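Local coordinates for pesticidal crystal protein Cry2Aa (Bacillus thuringiensis serovar kurstaki, PDB 1I5P) that promotes colloid-osmotic lysis of midgut epithelial cells in dipteran and lepidopteran larvae, acting as an insecticidal crystal toxin, at residues A[262-267]-A[623-628]; A[286-291]-A[431-436]; A[297-302]-A[425-430]; A[492-497]-A[534-539]. All blocks are in the same frame, centred on the assembly; numbering follows the deposited sequence.

Contact 1. Residues A[262-267]-A[623-628]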
loop_
_atom_site.group_PDB
_atom_site.type_symbol
_atom_site.label_atom_id
_atom_site.label_comp_id
_atom_site.label_asym_id
_atom_site.label_seq_id
_atom_site.Cartn_x
_atom_site.Cartn_y
_atom_site.Cartn_z
ATOM N N PHE A 262 -14.710 0.253 6.669
ATOM C CA PHE A 262 -15.369 -0.381 7.813
ATOM C C PHE A 262 -16.871 -0.474 7.532
ATOM O O PHE A 262 -17.568 -1.331 8.075
ATOM C CB PHE A 262 -15.156 0.437 9.092
ATOM C CG PHE A 262 -13.909 0.075 9.869
ATOM C CD1 PHE A 262 -13.676 0.650 11.115
ATOM C CD2 PHE A 262 -12.992 -0.849 9.381
ATOM C CE1 PHE A 262 -12.553 0.311 11.865
ATOM C CE2 PHE A 262 -11.865 -1.198 10.124
ATOM C CZ PHE A 262 -11.643 -0.619 11.368
ATOM N N LYS A 263 -17.359 0.422 6.680
ATOM C CA LYS A 263 -18.771 0.460 6.312
ATOM C C LYS A 263 -19.164 -0.785 5.512
ATOM O O LYS A 263 -20.344 -1.018 5.256
ATOM C CB LYS A 263 -19.065 1.716 5.480
ATOM C CG LYS A 263 -18.535 1.620 4.048
ATOM C CD LYS A 263 -18.199 2.970 3.398
ATOM C CE LYS A 263 -19.399 3.690 2.816
ATOM N NZ LYS A 263 -18.942 4.730 1.843
ATOM N N TYR A 264 -18.173 -1.573 5.105
ATOM C CA TYR A 264 -18.436 -2.793 4.340
ATOM C C TYR A 264 -18.137 -4.062 5.131
ATOM O O TYR A 264 -17.342 -4.054 6.072
ATOM C CB TYR A 264 -17.602 -2.815 3.051
ATOM C CG TYR A 264 -17.988 -1.767 2.033
ATOM C CD1 TYR A 264 -17.171 -0.662 1.798
ATOM C CD2 TYR A 264 -19.192 -1.862 1.329
ATOM C CE1 TYR A 264 -17.546 0.333 0.888
ATOM C CE2 TYR A 264 -19.577 -0.873 0.423
ATOM C CZ TYR A 264 -18.752 0.220 0.211
ATOM O OH TYR A 264 -19.156 1.215 -0.645
ATOM N N GLN A 265 -18.784 -5.154 4.740
ATOM C CA GLN A 265 -18.572 -6.451 5.366
ATOM C C GLN A 265 -18.299 -7.452 4.266
ATOM O O GLN A 265 -18.865 -7.358 3.176
ATOM C CB GLN A 265 -19.804 -6.915 6.144
ATOM C CG GLN A 265 -20.097 -6.114 7.403
ATOM C CD GLN A 265 -21.345 -6.613 8.104
ATOM O OE1 GLN A 265 -21.281 -7.484 8.975
ATOM N NE2 GLN A 265 -22.493 -6.068 7.720
ATOM N N SER A 266 -17.437 -8.417 4.559
ATOM C CA SER A 266 -17.099 -9.459 3.604
ATOM C C SER A 266 -16.539 -8.827 2.330
ATOM O O SER A 266 -16.989 -9.117 1.219
ATOM C CB SER A 266 -18.351 -10.287 3.289
ATOM O OG SER A 266 -18.019 -11.533 2.713
ATOM N N LEU A 267 -15.559 -7.948 2.505
ATOM C CA LEU A 267 -14.919 -7.276 1.387
ATOM C C LEU A 267 -13.419 -7.516 1.462
ATOM O O LEU A 267 -12.729 -6.964 2.325
ATOM C CB LEU A 267 -15.186 -5.775 1.442
ATOM C CG LEU A 267 -14.500 -4.981 0.332
ATOM C CD1 LEU A 267 -14.996 -5.480 -1.019
ATOM C CD2 LEU A 267 -14.784 -3.500 0.496
ATOM N N MET A 623 -15.107 -2.051 -6.184
ATOM C CA MET A 623 -15.431 -3.056 -5.188
ATOM C C MET A 623 -16.713 -3.821 -5.433
ATOM O O MET A 623 -17.767 -3.237 -5.690
ATOM C CB MET A 623 -15.470 -2.433 -3.793
ATOM C CG MET A 623 -16.214 -1.136 -3.732
ATOM S SD MET A 623 -15.087 0.253 -3.639
ATOM C CE MET A 623 -16.148 1.423 -2.800
ATOM N N PHE A 624 -16.594 -5.145 -5.365
ATOM C CA PHE A 624 -17.724 -6.044 -5.543
ATOM C C PHE A 624 -18.139 -6.476 -4.144
ATOM O O PHE A 624 -17.342 -7.044 -3.391
ATOM C CB PHE A 624 -17.325 -7.259 -6.380
ATOM C CG PHE A 624 -16.870 -6.910 -7.767
ATOM C CD1 PHE A 624 -15.593 -6.419 -7.986
ATOM C CD2 PHE A 624 -17.733 -7.040 -8.850
ATOM C CE1 PHE A 624 -15.174 -6.063 -9.265
ATOM C CE2 PHE A 624 -17.321 -6.683 -10.141
ATOM C CZ PHE A 624 -16.039 -6.194 -10.341
ATOM N N VAL A 625 -19.388 -6.193 -3.803
ATOM C CA VAL A 625 -19.907 -6.512 -2.487
ATOM C C VAL A 625 -21.099 -7.461 -2.593
ATOM O O VAL A 625 -21.932 -7.323 -3.489
ATOM C CB VAL A 625 -20.337 -5.206 -1.774
ATOM C CG1 VAL A 625 -20.799 -5.499 -0.360
ATOM C CG2 VAL A 625 -19.164 -4.221 -1.775
ATOM N N PRO A 626 -21.185 -8.451 -1.689
ATOM C CA PRO A 626 -22.308 -9.384 -1.736
ATOM C C PRO A 626 -23.594 -8.577 -1.754
ATOM O O PRO A 626 -23.763 -7.636 -0.970
ATOM C CB PRO A 626 -22.112 -10.199 -0.468
ATOM C CG PRO A 626 -20.610 -10.308 -0.419
ATOM C CD PRO A 626 -20.218 -8.862 -0.657
ATOM N N THR A 627 -24.487 -8.942 -2.664
ATOM C CA THR A 627 -25.754 -8.238 -2.845
ATOM C C THR A 627 -26.619 -8.050 -1.600
ATOM O O THR A 627 -27.381 -7.091 -1.515
ATOM C CB THR A 627 -26.607 -8.935 -3.927
ATOM O OG1 THR A 627 -27.065 -10.201 -3.436
ATOM C CG2 THR A 627 -25.771 -9.170 -5.179
ATOM N N ASN A 628 -26.510 -8.952 -0.635
ATOM C CA ASN A 628 -27.320 -8.844 0.571
ATOM C C ASN A 628 -26.590 -8.189 1.736
ATOM O O ASN A 628 -27.023 -8.286 2.883
ATOM C CB ASN A 628 -27.827 -10.231 0.980
ATOM C CG ASN A 628 -26.715 -11.264 1.056
ATOM O OD1 ASN A 628 -25.605 -11.035 0.568
ATOM N ND2 ASN A 628 -27.016 -12.416 1.651
#

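Contact 2. Residues A[286-291]-A[431-436]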
loop_
_atom_site.group_PDB
_atom_site.type_symbol
_atom_site.label_atom_id
_atom_site.label_comp_id
_atom_site.label_asym_id
_atom_site.label_seq_id
_atom_site.Cartn_x
_atom_site.Cartn_y
_atom_site.Cartn_z
ATOM N N GLN A 286 21.424 12.706 -4.979
ATOM C CA GLN A 286 20.438 13.732 -5.270
ATOM C C GLN A 286 19.408 13.913 -4.160
ATOM O O GLN A 286 18.920 12.949 -3.576
ATOM C CB GLN A 286 19.749 13.437 -6.599
ATOM C CG GLN A 286 18.778 14.511 -7.039
ATOM C CD GLN A 286 18.387 14.372 -8.497
ATOM O OE1 GLN A 286 18.544 13.310 -9.095
ATOM N NE2 GLN A 286 17.865 15.444 -9.073
ATOM N N SER A 287 19.094 15.170 -3.869
ATOM C CA SER A 287 18.130 15.492 -2.831
ATOM C C SER A 287 16.821 15.870 -3.515
ATOM O O SER A 287 16.829 16.476 -4.583
ATOM C CB SER A 287 18.651 16.658 -1.979
ATOM O OG SER A 287 17.881 16.828 -0.802
ATOM N N PHE A 288 15.698 15.500 -2.914
ATOM C CA PHE A 288 14.402 15.817 -3.508
ATOM C C PHE A 288 13.462 16.500 -2.531
ATOM O O PHE A 288 13.585 16.343 -1.312
ATOM C CB PHE A 288 13.713 14.545 -4.027
ATOM C CG PHE A 288 14.536 13.757 -5.009
ATOM C CD1 PHE A 288 15.398 12.758 -4.570
ATOM C CD2 PHE A 288 14.459 14.026 -6.374
ATOM C CE1 PHE A 288 16.173 12.035 -5.473
ATOM C CE2 PHE A 288 15.232 13.308 -7.286
ATOM C CZ PHE A 288 16.091 12.312 -6.831
ATOM N N THR A 289 12.514 17.245 -3.088
ATOM C CA THR A 289 11.505 17.942 -2.310
ATOM C C THR A 289 10.139 17.393 -2.724
ATOM O O THR A 289 10.031 16.651 -3.704
ATOM C CB THR A 289 11.540 19.461 -2.576
ATOM O OG1 THR A 289 11.266 19.710 -3.960
ATOM C CG2 THR A 289 12.907 20.028 -2.225
ATOM N N ALA A 290 9.102 17.761 -1.979
ATOM C CA ALA A 290 7.747 17.298 -2.258
ATOM C C ALA A 290 7.290 17.579 -3.689
ATOM O O ALA A 290 6.543 16.795 -4.274
ATOM C CB ALA A 290 6.773 17.929 -1.266
ATOM N N GLN A 291 7.737 18.695 -4.255
ATOM C CA GLN A 291 7.352 19.055 -5.617
ATOM C C GLN A 291 7.853 18.029 -6.636
ATOM O O GLN A 291 7.300 17.905 -7.728
ATOM C CB GLN A 291 7.886 20.448 -5.970
ATOM C CG GLN A 291 7.122 21.593 -5.300
ATOM C CD GLN A 291 7.647 22.971 -5.691
ATOM O OE1 GLN A 291 7.018 23.991 -5.401
ATOM N NE2 GLN A 291 8.807 23.007 -6.343
ATOM N N LEU A 431 21.838 8.785 -11.817
ATOM C CA LEU A 431 22.532 9.540 -10.777
ATOM C C LEU A 431 21.882 10.906 -10.573
ATOM O O LEU A 431 21.684 11.352 -9.443
ATOM C CB LEU A 431 24.011 9.720 -11.131
ATOM C CG LEU A 431 24.850 10.493 -10.101
ATOM C CD1 LEU A 431 24.834 9.764 -8.765
ATOM C CD2 LEU A 431 26.280 10.646 -10.610
ATOM N N VAL A 432 21.537 11.564 -11.672
ATOM C CA VAL A 432 20.907 12.877 -11.602
ATOM C C VAL A 432 19.715 12.956 -12.544
ATOM O O VAL A 432 19.851 12.739 -13.750
ATOM C CB VAL A 432 21.898 14.008 -11.987
ATOM C CG1 VAL A 432 21.232 15.364 -11.809
ATOM C CG2 VAL A 432 23.159 13.919 -11.139
ATOM N N ILE A 433 18.546 13.259 -11.992
ATOM C CA ILE A 433 17.339 13.396 -12.795
ATOM C C ILE A 433 17.248 14.866 -13.179
ATOM O O ILE A 433 17.315 15.740 -12.318
ATOM C CB ILE A 433 16.077 13.026 -11.999
ATOM C CG1 ILE A 433 16.180 11.583 -11.506
ATOM C CG2 ILE A 433 14.838 13.235 -12.868
ATOM C CD1 ILE A 433 15.103 11.192 -10.524
ATOM N N ARG A 434 17.103 15.133 -14.472
ATOM C CA ARG A 434 17.016 16.501 -14.974
ATOM C C ARG A 434 15.797 17.207 -14.390
ATOM O O ARG A 434 14.775 16.571 -14.122
ATOM C CB ARG A 434 16.915 16.486 -16.506
ATOM C CG ARG A 434 17.795 15.431 -17.173
ATOM C CD ARG A 434 17.911 15.627 -18.683
ATOM N NE ARG A 434 16.686 15.358 -19.440
ATOM C CZ ARG A 434 16.088 16.243 -20.237
ATOM N NH1 ARG A 434 16.594 17.463 -20.369
ATOM N NH2 ARG A 434 15.006 15.907 -20.932
ATOM N N ASN A 435 15.895 18.516 -14.180
ATOM C CA ASN A 435 14.754 19.255 -13.653
ATOM C C ASN A 435 13.642 19.201 -14.689
ATOM O O ASN A 435 12.469 19.303 -14.345
ATOM C CB ASN A 435 15.113 20.716 -13.364
ATOM C CG ASN A 435 15.959 20.884 -12.110
ATOM O OD1 ASN A 435 15.863 20.102 -11.164
ATOM N ND2 ASN A 435 16.777 21.934 -12.092
ATOM N N GLU A 436 14.012 19.037 -15.957
ATOM C CA GLU A 436 13.020 18.959 -17.024
ATOM C C GLU A 436 12.154 17.723 -16.840
ATOM O O GLU A 436 10.994 17.701 -17.260
ATOM C CB GLU A 436 13.689 18.917 -18.400
ATOM C CG GLU A 436 14.499 20.164 -18.753
ATOM C CD GLU A 436 15.968 20.037 -18.377
ATOM O OE1 GLU A 436 16.275 19.942 -17.169
ATOM O OE2 GLU A 436 16.816 20.038 -19.293
HETATM O O HOH W 1 21.364 10.330 -6.827
#

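Contact 3. Residues A[297-302]-A[425-430]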
loop_
_atom_site.group_PDB
_atom_site.type_symbol
_atom_site.label_atom_id
_atom_site.label_comp_id
_atom_site.label_asym_id
_atom_site.label_seq_id
_atom_site.Cartn_x
_atom_site.Cartn_y
_atom_site.Cartn_z
ATOM N N TYR A 297 6.746 9.082 -8.172
ATOM C CA TYR A 297 5.804 7.982 -8.082
ATOM C C TYR A 297 5.095 7.700 -9.410
ATOM O O TYR A 297 4.587 6.600 -9.621
ATOM C CB TYR A 297 4.805 8.206 -6.933
ATOM C CG TYR A 297 3.720 9.235 -7.152
ATOM C CD1 TYR A 297 2.702 9.024 -8.082
ATOM C CD2 TYR A 297 3.660 10.382 -6.365
ATOM C CE1 TYR A 297 1.649 9.924 -8.218
ATOM C CE2 TYR A 297 2.604 11.293 -6.494
ATOM C CZ TYR A 297 1.603 11.052 -7.421
ATOM O OH TYR A 297 0.538 11.921 -7.526
ATOM N N SER A 298 5.072 8.678 -10.317
ATOM C CA SER A 298 4.436 8.453 -11.615
ATOM C C SER A 298 5.368 7.553 -12.417
ATOM O O SER A 298 4.928 6.788 -13.280
ATOM C CB SER A 298 4.198 9.775 -12.365
ATOM O OG SER A 298 5.398 10.307 -12.904
ATOM N N LEU A 299 6.660 7.642 -12.103
ATOM C CA LEU A 299 7.687 6.849 -12.768
ATOM C C LEU A 299 7.765 5.444 -12.186
ATOM O O LEU A 299 7.881 4.463 -12.920
ATOM C CB LEU A 299 9.052 7.518 -12.616
ATOM C CG LEU A 299 10.274 6.708 -13.059
ATOM C CD1 LEU A 299 10.276 6.558 -14.570
ATOM C CD2 LEU A 299 11.546 7.409 -12.599
ATOM N N PHE A 300 7.711 5.365 -10.859
ATOM C CA PHE A 300 7.794 4.095 -10.149
ATOM C C PHE A 300 6.609 3.168 -10.409
ATOM O O PHE A 300 6.709 1.963 -10.178
ATOM C CB PHE A 300 7.943 4.347 -8.643
ATOM C CG PHE A 300 9.191 5.115 -8.272
ATOM C CD1 PHE A 300 9.300 5.720 -7.022
ATOM C CD2 PHE A 300 10.257 5.233 -9.167
ATOM C CE1 PHE A 300 10.445 6.428 -6.662
ATOM C CE2 PHE A 300 11.408 5.941 -8.815
ATOM C CZ PHE A 300 11.497 6.540 -7.558
ATOM N N GLN A 301 5.497 3.714 -10.894
ATOM C CA GLN A 301 4.324 2.885 -11.166
ATOM C C GLN A 301 4.082 2.632 -12.652
ATOM O O GLN A 301 2.996 2.211 -13.047
ATOM C CB GLN A 301 3.083 3.508 -10.531
ATOM C CG GLN A 301 3.118 3.461 -9.013
ATOM C CD GLN A 301 1.880 4.044 -8.396
ATOM O OE1 GLN A 301 0.858 3.367 -8.272
ATOM N NE2 GLN A 301 1.955 5.315 -8.007
ATOM N N VAL A 302 5.091 2.895 -13.475
ATOM C CA VAL A 302 4.957 2.663 -14.906
ATOM C C VAL A 302 4.796 1.165 -15.133
ATOM O O VAL A 302 5.585 0.366 -14.632
ATOM C CB VAL A 302 6.195 3.174 -15.681
ATOM C CG1 VAL A 302 6.265 2.517 -17.068
ATOM C CG2 VAL A 302 6.123 4.683 -15.822
ATOM N N ASN A 425 6.628 -4.548 -8.910
ATOM C CA ASN A 425 7.187 -3.690 -9.943
ATOM C C ASN A 425 8.580 -3.234 -9.557
ATOM O O ASN A 425 8.942 -3.222 -8.380
ATOM C CB ASN A 425 6.295 -2.468 -10.207
ATOM C CG ASN A 425 6.590 -1.812 -11.556
ATOM O OD1 ASN A 425 7.237 -2.404 -12.414
ATOM N ND2 ASN A 425 6.104 -0.593 -11.748
ATOM N N ILE A 426 9.371 -2.884 -10.565
ATOM C CA ILE A 426 10.723 -2.397 -10.348
ATOM C C ILE A 426 10.885 -1.142 -11.190
ATOM O O ILE A 426 10.335 -1.037 -12.286
ATOM C CB ILE A 426 11.785 -3.433 -10.776
ATOM C CG1 ILE A 426 11.722 -4.652 -9.847
ATOM C CG2 ILE A 426 13.174 -2.810 -10.730
ATOM C CD1 ILE A 426 12.605 -5.807 -10.281
ATOM N N SER A 427 11.621 -0.177 -10.661
ATOM C CA SER A 427 11.867 1.055 -11.380
ATOM C C SER A 427 13.279 1.474 -11.024
ATOM O O SER A 427 14.084 0.652 -10.596
ATOM C CB SER A 427 10.863 2.130 -10.961
ATOM O OG SER A 427 10.918 3.248 -11.828
ATOM N N GLY A 428 13.582 2.750 -11.194
ATOM C CA GLY A 428 14.915 3.218 -10.874
ATOM C C GLY A 428 15.128 4.639 -11.336
ATOM O O GLY A 428 14.282 5.214 -12.026
ATOM N N VAL A 429 16.259 5.210 -10.941
ATOM C CA VAL A 429 16.597 6.570 -11.325
ATOM C C VAL A 429 18.076 6.659 -11.669
ATOM O O VAL A 429 18.880 5.838 -11.222
ATOM C CB VAL A 429 16.295 7.581 -10.192
ATOM C CG1 VAL A 429 14.811 7.576 -9.872
ATOM C CG2 VAL A 429 17.106 7.239 -8.949
ATOM N N PRO A 430 18.450 7.636 -12.508
ATOM C CA PRO A 430 19.860 7.793 -12.872
ATOM C C PRO A 430 20.523 8.595 -11.747
ATOM O O PRO A 430 19.837 9.054 -10.830
ATOM C CB PRO A 430 19.783 8.589 -14.168
ATOM C CG PRO A 430 18.634 9.501 -13.890
ATOM C CD PRO A 430 17.606 8.525 -13.325
HETATM O O HOH W 2 9.618 3.044 -14.341
HETATM O O HOH W 3 8.944 0.447 -14.060
#

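Contact 4. Residues A[492-497]-A[534-539]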
loop_
_atom_site.group_PDB
_atom_site.type_symbol
_atom_site.label_atom_id
_atom_site.label_comp_id
_atom_site.label_asym_id
_atom_site.label_seq_id
_atom_site.Cartn_x
_atom_site.Cartn_y
_atom_site.Cartn_z
ATOM N N THR A 492 -17.418 -14.035 -1.130
ATOM C CA THR A 492 -16.811 -12.909 -0.439
ATOM C C THR A 492 -16.617 -11.772 -1.441
ATOM O O THR A 492 -16.330 -12.020 -2.615
ATOM C CB THR A 492 -15.430 -13.299 0.136
ATOM O OG1 THR A 492 -15.582 -14.401 1.040
ATOM C CG2 THR A 492 -14.800 -12.118 0.870
ATOM N N GLY A 493 -16.780 -10.533 -0.982
ATOM C CA GLY A 493 -16.586 -9.395 -1.866
ATOM C C GLY A 493 -15.102 -9.184 -2.110
ATOM O O GLY A 493 -14.273 -9.805 -1.445
ATOM N N PHE A 494 -14.753 -8.328 -3.062
ATOM C CA PHE A 494 -13.348 -8.075 -3.356
ATOM C C PHE A 494 -13.151 -6.766 -4.104
ATOM O O PHE A 494 -14.068 -6.268 -4.758
ATOM C CB PHE A 494 -12.757 -9.235 -4.169
ATOM C CG PHE A 494 -13.388 -9.420 -5.524
ATOM C CD1 PHE A 494 -12.727 -9.005 -6.676
ATOM C CD2 PHE A 494 -14.639 -10.016 -5.649
ATOM C CE1 PHE A 494 -13.300 -9.180 -7.938
ATOM C CE2 PHE A 494 -15.225 -10.197 -6.907
ATOM C CZ PHE A 494 -14.553 -9.778 -8.052
ATOM N N THR A 495 -11.944 -6.215 -4.012
ATOM C CA THR A 495 -11.628 -4.962 -4.681
ATOM C C THR A 495 -10.659 -5.169 -5.835
ATOM O O THR A 495 -10.000 -6.206 -5.941
ATOM C CB THR A 495 -10.972 -3.947 -3.717
ATOM O OG1 THR A 495 -9.706 -4.462 -3.284
ATOM C CG2 THR A 495 -11.849 -3.702 -2.508
ATOM N N ILE A 496 -10.585 -4.159 -6.693
ATOM C CA ILE A 496 -9.684 -4.156 -7.835
ATOM C C ILE A 496 -9.137 -2.747 -7.950
ATOM O O ILE A 496 -9.904 -1.799 -8.102
ATOM C CB ILE A 496 -10.398 -4.468 -9.174
ATOM C CG1 ILE A 496 -10.913 -5.909 -9.190
ATOM C CG2 ILE A 496 -9.423 -4.242 -10.334
ATOM C CD1 ILE A 496 -11.608 -6.286 -10.505
ATOM N N SER A 497 -7.821 -2.603 -7.862
ATOM C CA SER A 497 -7.225 -1.289 -7.982
ATOM C C SER A 497 -7.420 -0.804 -9.405
ATOM O O SER A 497 -7.169 -1.544 -10.365
ATOM C CB SER A 497 -5.726 -1.329 -7.673
ATOM O OG SER A 497 -5.110 -0.126 -8.102
ATOM N N TYR A 534 -11.065 -3.722 -17.258
ATOM C CA TYR A 534 -10.514 -4.606 -16.242
ATOM C C TYR A 534 -11.024 -6.014 -16.509
ATOM O O TYR A 534 -12.140 -6.198 -16.998
ATOM C CB TYR A 534 -10.941 -4.151 -14.847
ATOM C CG TYR A 534 -10.511 -2.740 -14.538
ATOM C CD1 TYR A 534 -11.252 -1.653 -14.987
ATOM C CD2 TYR A 534 -9.322 -2.490 -13.859
ATOM C CE1 TYR A 534 -10.820 -0.347 -14.777
ATOM C CE2 TYR A 534 -8.880 -1.187 -13.642
ATOM C CZ TYR A 534 -9.632 -0.125 -14.108
ATOM O OH TYR A 534 -9.176 1.159 -13.934
ATOM N N THR A 535 -10.198 -7.005 -16.196
ATOM C CA THR A 535 -10.574 -8.395 -16.408
ATOM C C THR A 535 -10.407 -9.197 -15.127
ATOM O O THR A 535 -9.373 -9.117 -14.454
ATOM C CB THR A 535 -9.730 -9.034 -17.521
ATOM O OG1 THR A 535 -9.804 -8.219 -18.693
ATOM C CG2 THR A 535 -10.254 -10.435 -17.854
ATOM N N LEU A 536 -11.426 -9.981 -14.801
ATOM C CA LEU A 536 -11.396 -10.781 -13.591
ATOM C C LEU A 536 -11.878 -12.208 -13.841
ATOM O O LEU A 536 -12.657 -12.466 -14.767
ATOM C CB LEU A 536 -12.268 -10.112 -12.526
ATOM C CG LEU A 536 -13.773 -10.089 -12.796
ATOM C CD1 LEU A 536 -14.408 -11.273 -12.089
ATOM C CD2 LEU A 536 -14.395 -8.795 -12.293
ATOM N N ARG A 537 -11.411 -13.127 -13.000
ATOM C CA ARG A 537 -11.781 -14.532 -13.089
ATOM C C ARG A 537 -12.946 -14.731 -12.119
ATOM O O ARG A 537 -12.749 -14.720 -10.901
ATOM C CB ARG A 537 -10.594 -15.408 -12.678
ATOM C CG ARG A 537 -10.805 -16.898 -12.888
ATOM C CD ARG A 537 -10.862 -17.225 -14.364
ATOM N NE ARG A 537 -11.014 -18.653 -14.609
ATOM C CZ ARG A 537 -10.993 -19.205 -15.818
ATOM N NH1 ARG A 537 -10.823 -18.444 -16.891
ATOM N NH2 ARG A 537 -11.150 -20.513 -15.951
ATOM N N GLY A 538 -14.150 -14.903 -12.658
ATOM C CA GLY A 538 -15.325 -15.068 -11.820
ATOM C C GLY A 538 -15.406 -16.328 -10.976
ATOM O O GLY A 538 -14.697 -17.311 -11.213
ATOM N N ASN A 539 -16.291 -16.300 -9.987
ATOM C CA ASN A 539 -16.485 -17.431 -9.095
ATOM C C ASN A 539 -17.946 -17.870 -9.119
ATOM O O ASN A 539 -18.371 -18.679 -8.296
ATOM C CB ASN A 539 -16.084 -17.042 -7.674
ATOM C CG ASN A 539 -16.810 -15.806 -7.191
ATOM O OD1 ASN A 539 -17.711 -15.304 -7.867
ATOM N ND2 ASN A 539 -16.425 -15.307 -6.016
#

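Contact 1. Residues A[262-267]-A[623-628]
L267 and V625 bring the two backbones closest, their CA atoms 6.4 Å apart, where the loop after helix 238-259 passes along strand 617-626 and runs into strand 267-268 at L267; no hydrogen bond joins the two segments directly. What holds them is side-chain packing. The Y264 ring stands across two residues of the strand. V625 CG2 lies 3.9 Å from Y264 CD2, and farther along the same ring the methyl of M623 arrives at the phenol end, with CE 3.7 Å from Y264 OH. M623 gets there because its CG sits between the backbone N and the carbonyl carbon (chi1 45°) and the chain then bends at chi2. K263 CG lies over one face of the ring, toward the rim and 3.4 Å above its plane, and the Y264 hydroxyl is hydrogen-bonded to D589, which also makes a salt bridge with K263. L267 sends its CD1 branch to the strand, 4.1 Å from M623 CB and 3.7 Å from F624 O. At the other end P626 CD meets S266 O at 3.7 Å. R189 of helix 170-193 hydrogen-bonds to the carbonyls of F262 and Y264, so the loop is also gripped from the helical bundle. This is a domain junction of the three-domain delta-endotoxin fold: the connection leaving the bundle enters the C-terminal jelly-roll sandwich, where strand 267-268 pairs with 493-496.

Contact 2. Residues A[286-291]-A[431-436]
In the middle, beta-prism domain, a glutamine side chain pairs with the backbone of a single residue as a neighbouring strand would: the amide of Q286 meets both the N-H and the carbonyl of I433, just ahead of the short helix 435-438, whose N-cap position R434 occupies. The stronger of the two bonds runs from I433 N to Q286 OE1, 2.9 Å long and nearly straight at 169°. Its donor is tilted only slightly from the plane of the amide carbonyl. The return bond, Q286 NE2 to I433 O, is weak at 3.3 Å. With CG anti to its own backbone N (chi1 -176°) and the chain extended beyond, Q286 spans the gap between the segments, and the two bonds at its end, though the NE2 one is weak, should restrict rotation of the amide. A water adds a third link, accepting from Q286 N at 3.0 Å and donating to L431 O at 2.8 Å. Strand 287-289 pairs antiparallel with strand 235-237, the backbone of F288 bonding to T236, so this corner of the prism adjoins the start of helix 238-259; F288 also packs on L238 and M241 of that helix. Beside the polar bonds, I433 CD1 comes 3.9 Å from F288 CE2, the two side chains crossing at about a right angle, and L438 and L296 touch both.

Contact 3. Residues A[297-302]-A[425-430]
The F300 ring meets the strand with its edge: V429 CG1 lies in the ring plane, 3.9 Å from F300 CE2, and S427 OG sits near that plane, 3.4 Å from F300 CD2. L238 of helix 238-259 and V465 of strand 462-469 touch the same phenylalanine. The second flat group is the N425 amide, swung out with CG anti to the backbone N (chi1 -161°) toward the turn that follows L299 and F300. N425 ND2 donates to V302 O at 3.1 Å with an angle of 149°, from well above the carbonyl plane, so the bond misses the lone-pair directions. The other end of the amide, OD1, is hydrogen-bonded to the hydroxyl of Y342 and, weakly, to I426 N, which together with the V302 bond should limit flipping of the amide. A water bridges the segments, donating to L299 O at 2.7 Å and pairing with S427 OG at 2.8 Å. L299 CD2 rests 3.6 Å from G428 O. A second water donates to I426 O and, weakly, to V302 O. The short helix thus lies on strand 422-430, an outermost strand of a three-stranded antiparallel sheet of the beta prism. The N425 amide and the two waters therefore give the carbonyls of L299 and V302 hydrogen-bond partners where helix packs on strand, beside the apolar contacts of L299, F300 and V429.

Contact 4. Residues A[492-497]-A[534-539]
I496 turns both its branches to the facing strand: with CG1 anti to the carbonyl carbon (chi1 -67°), CD1 reaches L536 while CG2 reaches Y534. L536 meets it with CG held between its own backbone N and carbonyl carbon (chi1 68°), and the two side chains cross at about a right angle, I496 CD1 4.2 Å from L536 CD2. I496 and Y534 instead slide past one another in opposite directions, CG2 of the isoleucine 3.9 Å from CD2 of the tyrosine ring. Farther out, Y534 CE2 lies 3.7 Å from S497 O, and the phenol hydroxyl is hydrogen-bonded to the carbonyl of P498, which keeps its polar end satisfied at the border of an apolar layer. F494 comes in by its far end, CZ 4.3 Å from the other methyl of L536, CD1. F624 of strand 617-626 stacks with F494 and also touches L536, and H485 of strand 483-486 lies against both I496 and L536. Strands 493-496 and 534-537 make no hydrogen bonds to each other. Their axes pass 10.0 Å apart, with an angle of 148° between chain directions, and each belongs to a different sheet, the first paired with 617-626 and the second with 602-610. Alternate residues F494 and I496, facing Y534 and L536, form part of the hydrophobic interior of a face-to-face beta sandwich, here the lectin-like jelly roll of the C-terminal domain.

How the contacts relate
Contacts 1, 3 and 4 are buried, contact 2 only partly. Contacts 1 and 4 share the C-terminal sandwich: strands 493-496 and 617-626 are sheet neighbours, bonded through F494 and F624, so contact 4 packs between the two sheets while contact 1 fastens the interdomain loop to one of them. Both rely on apolar packing, without direct hydrogen bonds across their segments. Contacts 2 and 3 lie in the middle domain, joined by continuous chain on both sides, centres about 14 Å apart. Contact 3 includes two waters; contact 2 combines amide-to-backbone bonds, one weak, with a water and a small apolar contact. L238 touches residues of both, while the loop of contact 1 follows the same helix's far end.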